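Local coordinates for protein reducing-end xylose-releasing exo-oligoxylanase Rex8A (PDB 6SUD) that hydrolyses short xylooligosaccharides, linear or branched, releasing xylose from their reducing ends during xylan breakdown, at residues T46-P51 against K357-D362; G57-T62 against D89-Y94. The protein carries 1 engineered substitution. All coordinates share one frame; numbering follows the deposited sequence.

Contacts 1 and 2 lie about 11 Å apart, centre to centre, on the same side of the molecule, and share a two-stranded antiparallel hairpin. In contact 1 the residues leading into strand 49-52 meet Arg359 and Tyr360 of helix 359-373; in contact 2 strand 56-59 meets helix 85-99. Along the chain the order is 46-51, 57-62, 89-94, 357-362, so contact 1 brings together distant parts of the chain while contact 2 closes a much shorter span within it. Ile48 O and Leu60 N, 2.8 Å apart, probably form a hydrogen bond joining the two. Tyr360 and Tyr361 of contact 1 and Asp61 of contact 2 line the same xylose pocket.

Contact 1 of 2, residues T46-P51 against K357-D362. With XYP (beta-D-xylopyranose), chain J.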
loop_
_atom_site.group_PDB
_atom_site.type_symbol
_atom_site.label_atom_id
_atom_site.label_comp_id
_atom_site.label_asym_id
_atom_site.label_seq_id
_atom_site.Cartn_x
_atom_site.Cartn_y
_atom_site.Cartn_z
ATOM N N THR A 46 -7.937 14.103 14.048
ATOM C CA THR A 46 -7.789 13.948 12.579
ATOM C C THR A 46 -6.367 13.502 12.227
ATOM O O THR A 46 -6.238 12.579 11.412
ATOM C CB THR A 46 -8.069 15.262 11.847
ATOM O OG1 THR A 46 -9.333 15.790 12.263
ATOM C CG2 THR A 46 -8.044 15.088 10.343
ATOM N N ARG A 47 -5.344 14.151 12.780
ATOM C CA ARG A 47 -3.941 13.898 12.343
ATOM C C ARG A 47 -3.531 12.470 12.684
ATOM O O ARG A 47 -4.042 11.909 13.662
ATOM C CB ARG A 47 -2.912 14.820 13.000
ATOM C CG ARG A 47 -2.566 14.447 14.434
ATOM C CD ARG A 47 -1.838 15.588 15.092
ATOM N NE ARG A 47 -0.535 15.767 14.480
ATOM C CZ ARG A 47 0.194 16.873 14.528
ATOM N NH1 ARG A 47 1.368 16.904 13.926
ATOM N NH2 ARG A 47 -0.245 17.950 15.153
ATOM N N ILE A 48 -2.607 11.920 11.906
ATOM C CA ILE A 48 -2.018 10.580 12.192
ATOM C C ILE A 48 -0.493 10.682 12.251
ATOM O O ILE A 48 0.126 9.654 12.562
ATOM C CB ILE A 48 -2.496 9.546 11.160
ATOM C CG1 ILE A 48 -2.056 9.905 9.743
ATOM C CG2 ILE A 48 -4.003 9.353 11.265
ATOM C CD1 ILE A 48 -2.400 8.864 8.704
ATOM N N TYR A 49 0.066 11.871 12.025
ATOM C CA TYR A 49 1.528 12.134 12.029
ATOM C C TYR A 49 1.914 12.968 13.252
ATOM O O TYR A 49 1.194 13.922 13.595
ATOM C CB TYR A 49 1.959 12.819 10.736
ATOM C CG TYR A 49 3.383 13.320 10.757
ATOM C CD1 TYR A 49 4.459 12.457 10.623
ATOM C CD2 TYR A 49 3.655 14.670 10.922
ATOM C CE1 TYR A 49 5.764 12.924 10.619
ATOM C CE2 TYR A 49 4.952 15.146 10.938
ATOM C CZ TYR A 49 6.013 14.276 10.791
ATOM O OH TYR A 49 7.284 14.783 10.812
ATOM N N TYR A 50 3.028 12.593 13.887
ATOM C CA TYR A 50 3.541 13.188 15.150
ATOM C C TYR A 50 5.051 13.360 15.076
ATOM O O TYR A 50 5.789 12.370 15.020
ATOM C CB TYR A 50 3.142 12.328 16.346
ATOM C CG TYR A 50 1.649 12.220 16.506
ATOM C CD1 TYR A 50 0.933 11.253 15.815
ATOM C CD2 TYR A 50 0.936 13.143 17.256
ATOM C CE1 TYR A 50 -0.444 11.165 15.913
ATOM C CE2 TYR A 50 -0.442 13.057 17.378
ATOM C CZ TYR A 50 -1.131 12.059 16.711
ATOM O OH TYR A 50 -2.486 11.960 16.806
ATOM N N PRO A 51 5.541 14.624 15.091
ATOM C CA PRO A 51 6.970 14.894 15.112
ATOM C C PRO A 51 7.593 14.436 16.430
ATOM O O PRO A 51 6.915 14.474 17.429
ATOM C CB PRO A 51 7.134 16.421 15.008
ATOM C CG PRO A 51 5.743 16.982 14.848
ATOM C CD PRO A 51 4.738 15.863 15.038
ATOM N N LYS A 357 -10.918 7.466 17.027
ATOM C CA LYS A 357 -9.927 6.437 17.446
ATOM C C LYS A 357 -9.528 5.534 16.267
ATOM O O LYS A 357 -8.342 5.128 16.211
ATOM C CB LYS A 357 -10.483 5.640 18.632
ATOM C CG LYS A 357 -9.719 4.365 18.956
ATOM C CD LYS A 357 -9.932 3.843 20.352
ATOM C CE LYS A 357 -8.884 2.819 20.746
ATOM N NZ LYS A 357 -7.527 3.413 20.857
ATOM N N ARG A 358 -10.435 5.240 15.336
ATOM C CA ARG A 358 -10.210 4.191 14.298
ATOM C C ARG A 358 -9.704 4.784 12.976
ATOM O O ARG A 358 -9.689 4.051 11.967
ATOM C CB ARG A 358 -11.514 3.429 14.070
ATOM C CG ARG A 358 -12.044 2.741 15.319
ATOM C CD ARG A 358 -11.142 1.608 15.756
ATOM N NE ARG A 358 -11.056 1.472 17.203
ATOM C CZ ARG A 358 -10.323 0.563 17.840
ATOM N NH1 ARG A 358 -9.608 -0.322 17.161
ATOM N NH2 ARG A 358 -10.342 0.512 19.158
ATOM N N ARG A 359 -9.247 6.032 12.979
ATOM C CA ARG A 359 -9.126 6.835 11.734
ATOM C C ARG A 359 -7.905 6.445 10.903
ATOM O O ARG A 359 -7.943 6.695 9.684
ATOM C CB ARG A 359 -9.023 8.325 12.059
ATOM C CG ARG A 359 -7.818 8.700 12.910
ATOM C CD ARG A 359 -7.824 10.187 13.190
ATOM N NE ARG A 359 -6.681 10.640 13.957
ATOM C CZ ARG A 359 -6.582 10.591 15.287
ATOM N NH1 ARG A 359 -7.558 10.083 16.024
ATOM N NH2 ARG A 359 -5.488 11.048 15.876
ATOM N N TYR A 360 -6.868 5.892 11.528
ATOM C CA TYR A 360 -5.542 5.692 10.895
ATOM C C TYR A 360 -5.696 4.980 9.547
ATOM O O TYR A 360 -5.275 5.537 8.517
ATOM C CB TYR A 360 -4.610 4.936 11.839
ATOM C CG TYR A 360 -3.506 4.151 11.177
ATOM C CD1 TYR A 360 -2.366 4.774 10.699
ATOM C CD2 TYR A 360 -3.589 2.774 11.067
ATOM C CE1 TYR A 360 -1.353 4.047 10.092
ATOM C CE2 TYR A 360 -2.578 2.027 10.488
ATOM C CZ TYR A 360 -1.452 2.666 10.006
ATOM O OH TYR A 360 -0.460 1.912 9.448
ATOM N N TYR A 361 -6.265 3.776 9.541
ATOM C CA TYR A 361 -6.264 2.920 8.327
ATOM C C TYR A 361 -7.117 3.562 7.218
ATOM O O TYR A 361 -6.703 3.663 6.039
ATOM C CB TYR A 361 -6.727 1.509 8.677
ATOM C CG TYR A 361 -6.533 0.534 7.547
ATOM C CD1 TYR A 361 -5.261 0.210 7.096
ATOM C CD2 TYR A 361 -7.615 -0.086 6.957
ATOM C CE1 TYR A 361 -5.082 -0.687 6.056
ATOM C CE2 TYR A 361 -7.453 -0.984 5.918
ATOM C CZ TYR A 361 -6.181 -1.285 5.466
ATOM O OH TYR A 361 -6.043 -2.195 4.459
ATOM N N ASP A 362 -8.306 4.019 7.573
ATOM C CA ASP A 362 -9.209 4.697 6.608
ATOM C C ASP A 362 -8.461 5.852 5.929
ATOM O O ASP A 362 -8.571 6.017 4.716
ATOM C CB ASP A 362 -10.447 5.248 7.318
ATOM C CG ASP A 362 -11.319 4.176 7.944
ATOM O OD1 ASP A 362 -11.068 3.822 9.103
ATOM O OD2 ASP A 362 -12.241 3.695 7.256
HETATM O O1 XYP J . -7.388 -1.828 11.803
HETATM C C1 XYP J . -6.496 -2.078 10.709
HETATM C C2 XYP J . -5.068 -1.899 11.220
HETATM C C3 XYP J . -4.132 -2.109 10.063
HETATM C C4 XYP J . -4.305 -3.508 9.513
HETATM C C5 XYP J . -5.760 -3.765 9.148
HETATM O O2 XYP J . -4.806 -0.596 11.779
HETATM O O3 XYP J . -2.787 -1.916 10.502
HETATM O O4 XYP J . -3.442 -3.609 8.375
HETATM O O5 XYP J . -6.638 -3.435 10.238
#
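Arg359 reaches across to the backbone of 46-51 with its guanidinium side-on. NE and NH2 both donate to Arg47 O, at 2.9 and 2.8 Å respectively. The acceptor lies in the guanidinium plane; NH2 approaches almost in line with the carbonyl bond, whereas NE comes from above the carbonyl plane. Rotation about CA-CB sets CG between the backbone N and the carbonyl carbon (chi1 61°), and from there the chain runs extended to NE. Thr46 N sits over one guanidinium face, and Tyr50 OH lies at the edge, 3.3 Å from Arg359 NH2. The remaining nitrogen, NH1, bonds to Gly356 O, so all three nitrogens bind backbone carbonyls and the group's rotation is fixed. Next in sequence, Tyr360 offers its backbone to Ile48, whose CG2 packs 4.0 Å from Tyr360 CA. The Tyr360 ring turns its edge to xylose O2, with CD2 at 3.7 Å, while its hydroxyl bonds Glu70, the inferred proton donor. Tyr361 then lays a ring face against xylose C5, its CD1 coming within 3.9 Å of xylose C3. Such an aromatic platform is characteristic of a sugar-binding subsite, here in the family 8 glycoside hydrolase active-site cleft.

Contact 2 of 2, residues G57-T62 against D89-Y94; sequences GYMLDT and DRLWNY. With XYP (beta-D-xylopyranose), chain J.
Tyr58 and Tyr94 make the aromatic part of a strand-on-helix packing, in which strand 57-59 of a beta-hairpin runs across helix 89-94 at 87°, the axes 6.5 Å apart. The rings meet obliquely, planes 52° apart, but Tyr58 CB stands over the centre of the Tyr94 ring, 3.9 Å from its centroid, in a CH-pi contact. Tyr58 CG lies between the backbone N and carbonyl carbon (chi1 62°), turning its ring so that CD2 comes alongside Tyr94 CE2. Tyr94 is held at its far end by a hydrogen bond from OH to Pro116 O. Further along the strand, Met59 CG is crossed by CD2 of Leu91 from the helix, 3.7 Å away; the same methyl lies near Tyr58 CA. Gly57, without a side chain, lets the strand approach the helix closely, its CA 4.9 Å from that of Leu91. Two residues on from Met59, Asp61 OD2 accepts hydrogen bonds from xylose O2, at 2.6 Å, and Asn64, and a salt bridge from Arg68. At the helix, the buried Gly57 O, without a hydrogen-bonding partner, is pressed by Tyr94 CB at 3.1 Å and approached by Leu91 CA in a nearly straight C-H...O contact of 3.6 Å.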
loop_
_atom_site.group_PDB
_atom_site.type_symbol
_atom_site.label_atom_id
_atom_site.label_comp_id
_atom_site.label_asym_id
_atom_site.label_seq_id
_atom_site.Cartn_x
_atom_site.Cartn_y
_atom_site.Cartn_z
ATOM N N GLY A 57 9.896 11.298 13.504
ATOM C CA GLY A 57 8.431 11.400 13.459
ATOM C C GLY A 57 7.847 10.038 13.211
ATOM O O GLY A 57 8.578 9.187 12.695
ATOM N N TYR A 58 6.593 9.826 13.590
ATOM C CA TYR A 58 5.921 8.519 13.405
ATOM C C TYR A 58 4.482 8.741 12.928
ATOM O O TYR A 58 3.880 9.796 13.166
ATOM C CB TYR A 58 6.017 7.667 14.673
ATOM C CG TYR A 58 5.358 8.262 15.893
ATOM C CD1 TYR A 58 3.991 8.159 16.083
ATOM C CD2 TYR A 58 6.106 8.887 16.880
ATOM C CE1 TYR A 58 3.372 8.694 17.206
ATOM C CE2 TYR A 58 5.504 9.436 18.005
ATOM C CZ TYR A 58 4.133 9.326 18.176
ATOM O OH TYR A 58 3.519 9.845 19.283
ATOM N N MET A 59 3.977 7.734 12.215
ATOM C CA MET A 59 2.575 7.578 11.782
ATOM C C MET A 59 1.924 6.679 12.842
ATOM O O MET A 59 2.461 5.580 13.056
ATOM C CB MET A 59 2.569 6.906 10.399
ATOM C CG MET A 59 3.260 7.712 9.311
ATOM S SD MET A 59 2.447 9.322 8.964
ATOM C CE MET A 59 1.093 8.743 7.942
ATOM N N LEU A 60 0.881 7.146 13.542
ATOM C CA LEU A 60 0.245 6.416 14.675
ATOM C C LEU A 60 -0.917 5.567 14.161
ATOM O O LEU A 60 -1.839 6.132 13.566
ATOM C CB LEU A 60 -0.271 7.423 15.713
ATOM C CG LEU A 60 -0.760 6.826 17.035
ATOM C CD1 LEU A 60 0.335 6.050 17.754
ATOM C CD2 LEU A 60 -1.342 7.902 17.940
ATOM N N ASP A 61 -0.885 4.256 14.399
ATOM C CA ASP A 61 -2.121 3.440 14.297
ATOM C C ASP A 61 -2.960 3.805 15.526
ATOM O O ASP A 61 -2.674 3.296 16.630
ATOM C CB ASP A 61 -1.843 1.946 14.113
ATOM C CG ASP A 61 -3.104 1.094 14.016
ATOM O OD1 ASP A 61 -4.200 1.575 14.406
ATOM O OD2 ASP A 61 -2.995 -0.047 13.537
ATOM N N THR A 62 -3.901 4.729 15.331
ATOM C CA THR A 62 -4.715 5.343 16.413
ATOM C C THR A 62 -5.573 4.268 17.079
ATOM O O THR A 62 -5.822 4.369 18.300
ATOM C CB THR A 62 -5.601 6.466 15.865
ATOM O OG1 THR A 62 -6.406 5.933 14.815
ATOM C CG2 THR A 62 -4.812 7.629 15.313
ATOM N N ASP A 89 12.084 12.402 5.735
ATOM C CA ASP A 89 13.371 12.221 6.452
ATOM C C ASP A 89 13.111 11.941 7.936
ATOM O O ASP A 89 13.824 11.099 8.512
ATOM C CB ASP A 89 14.277 13.430 6.210
ATOM C CG ASP A 89 14.967 13.392 4.851
ATOM O OD1 ASP A 89 14.923 12.337 4.195
ATOM O OD2 ASP A 89 15.525 14.428 4.441
ATOM N N ARG A 90 12.160 12.639 8.566
ATOM C CA ARG A 90 11.783 12.368 9.977
ATOM C C ARG A 90 11.227 10.944 10.124
ATOM O O ARG A 90 11.651 10.243 11.073
ATOM C CB ARG A 90 10.750 13.371 10.490
ATOM C CG ARG A 90 11.319 14.725 10.904
ATOM C CD ARG A 90 10.185 15.591 11.426
ATOM N NE ARG A 90 10.637 16.862 12.009
ATOM C CZ ARG A 90 11.009 17.049 13.269
ATOM N NH1 ARG A 90 11.014 16.045 14.133
ATOM N NH2 ARG A 90 11.393 18.260 13.661
ATOM N N LEU A 91 10.314 10.527 9.246
ATOM C CA LEU A 91 9.725 9.160 9.305
ATOM C C LEU A 91 10.816 8.112 9.060
ATOM O O LEU A 91 10.906 7.154 9.831
ATOM C CB LEU A 91 8.618 9.018 8.256
ATOM C CG LEU A 91 7.337 9.787 8.580
ATOM C CD1 LEU A 91 6.417 9.872 7.379
ATOM C CD2 LEU A 91 6.634 9.167 9.767
ATOM N N TRP A 92 11.625 8.304 8.025
ATOM C CA TRP A 92 12.697 7.333 7.678
ATOM C C TRP A 92 13.668 7.197 8.857
ATOM O O TRP A 92 14.060 6.050 9.198
ATOM C CB TRP A 92 13.415 7.706 6.381
ATOM C CG TRP A 92 14.584 6.814 6.087
ATOM C CD1 TRP A 92 15.873 7.201 5.869
ATOM C CD2 TRP A 92 14.588 5.375 6.049
ATOM N NE1 TRP A 92 16.671 6.109 5.660
ATOM C CE2 TRP A 92 15.917 4.973 5.777
ATOM C CE3 TRP A 92 13.606 4.386 6.220
ATOM C CZ2 TRP A 92 16.285 3.632 5.656
ATOM C CZ3 TRP A 92 13.967 3.063 6.105
ATOM C CH2 TRP A 92 15.291 2.694 5.828
ATOM N N ASN A 93 14.053 8.316 9.462
ATOM C CA ASN A 93 15.028 8.323 10.579
ATOM C C ASN A 93 14.458 7.507 11.740
ATOM O O ASN A 93 15.216 6.693 12.312
ATOM C CB ASN A 93 15.421 9.743 10.985
ATOM C CG ASN A 93 16.676 9.762 11.826
ATOM O OD1 ASN A 93 17.477 8.818 11.794
ATOM N ND2 ASN A 93 16.860 10.835 12.568
ATOM N N TYR A 94 13.174 7.709 12.073
ATOM C CA TYR A 94 12.459 6.905 13.097
ATOM C C TYR A 94 12.551 5.406 12.745
ATOM O O TYR A 94 12.986 4.632 13.613
ATOM C CB TYR A 94 11.023 7.412 13.270
ATOM C CG TYR A 94 10.241 6.734 14.362
ATOM C CD1 TYR A 94 9.727 5.456 14.199
ATOM C CD2 TYR A 94 10.008 7.372 15.571
ATOM C CE1 TYR A 94 9.005 4.836 15.209
ATOM C CE2 TYR A 94 9.277 6.773 16.584
ATOM C CZ TYR A 94 8.772 5.499 16.402
ATOM O OH TYR A 94 8.065 4.916 17.416
HETATM O O1 XYP J . -7.388 -1.828 11.803
HETATM C C1 XYP J . -6.496 -2.078 10.709
HETATM C C2 XYP J . -5.068 -1.899 11.220
HETATM C C3 XYP J . -4.132 -2.109 10.063
HETATM C C4 XYP J . -4.305 -3.508 9.513
HETATM C C5 XYP J . -5.760 -3.765 9.148
HETATM O O2 XYP J . -4.806 -0.596 11.779
HETATM O O3 XYP J . -2.787 -1.916 10.502
HETATM O O4 XYP J . -3.442 -3.609 8.375
HETATM O O5 XYP J . -6.638 -3.435 10.238
#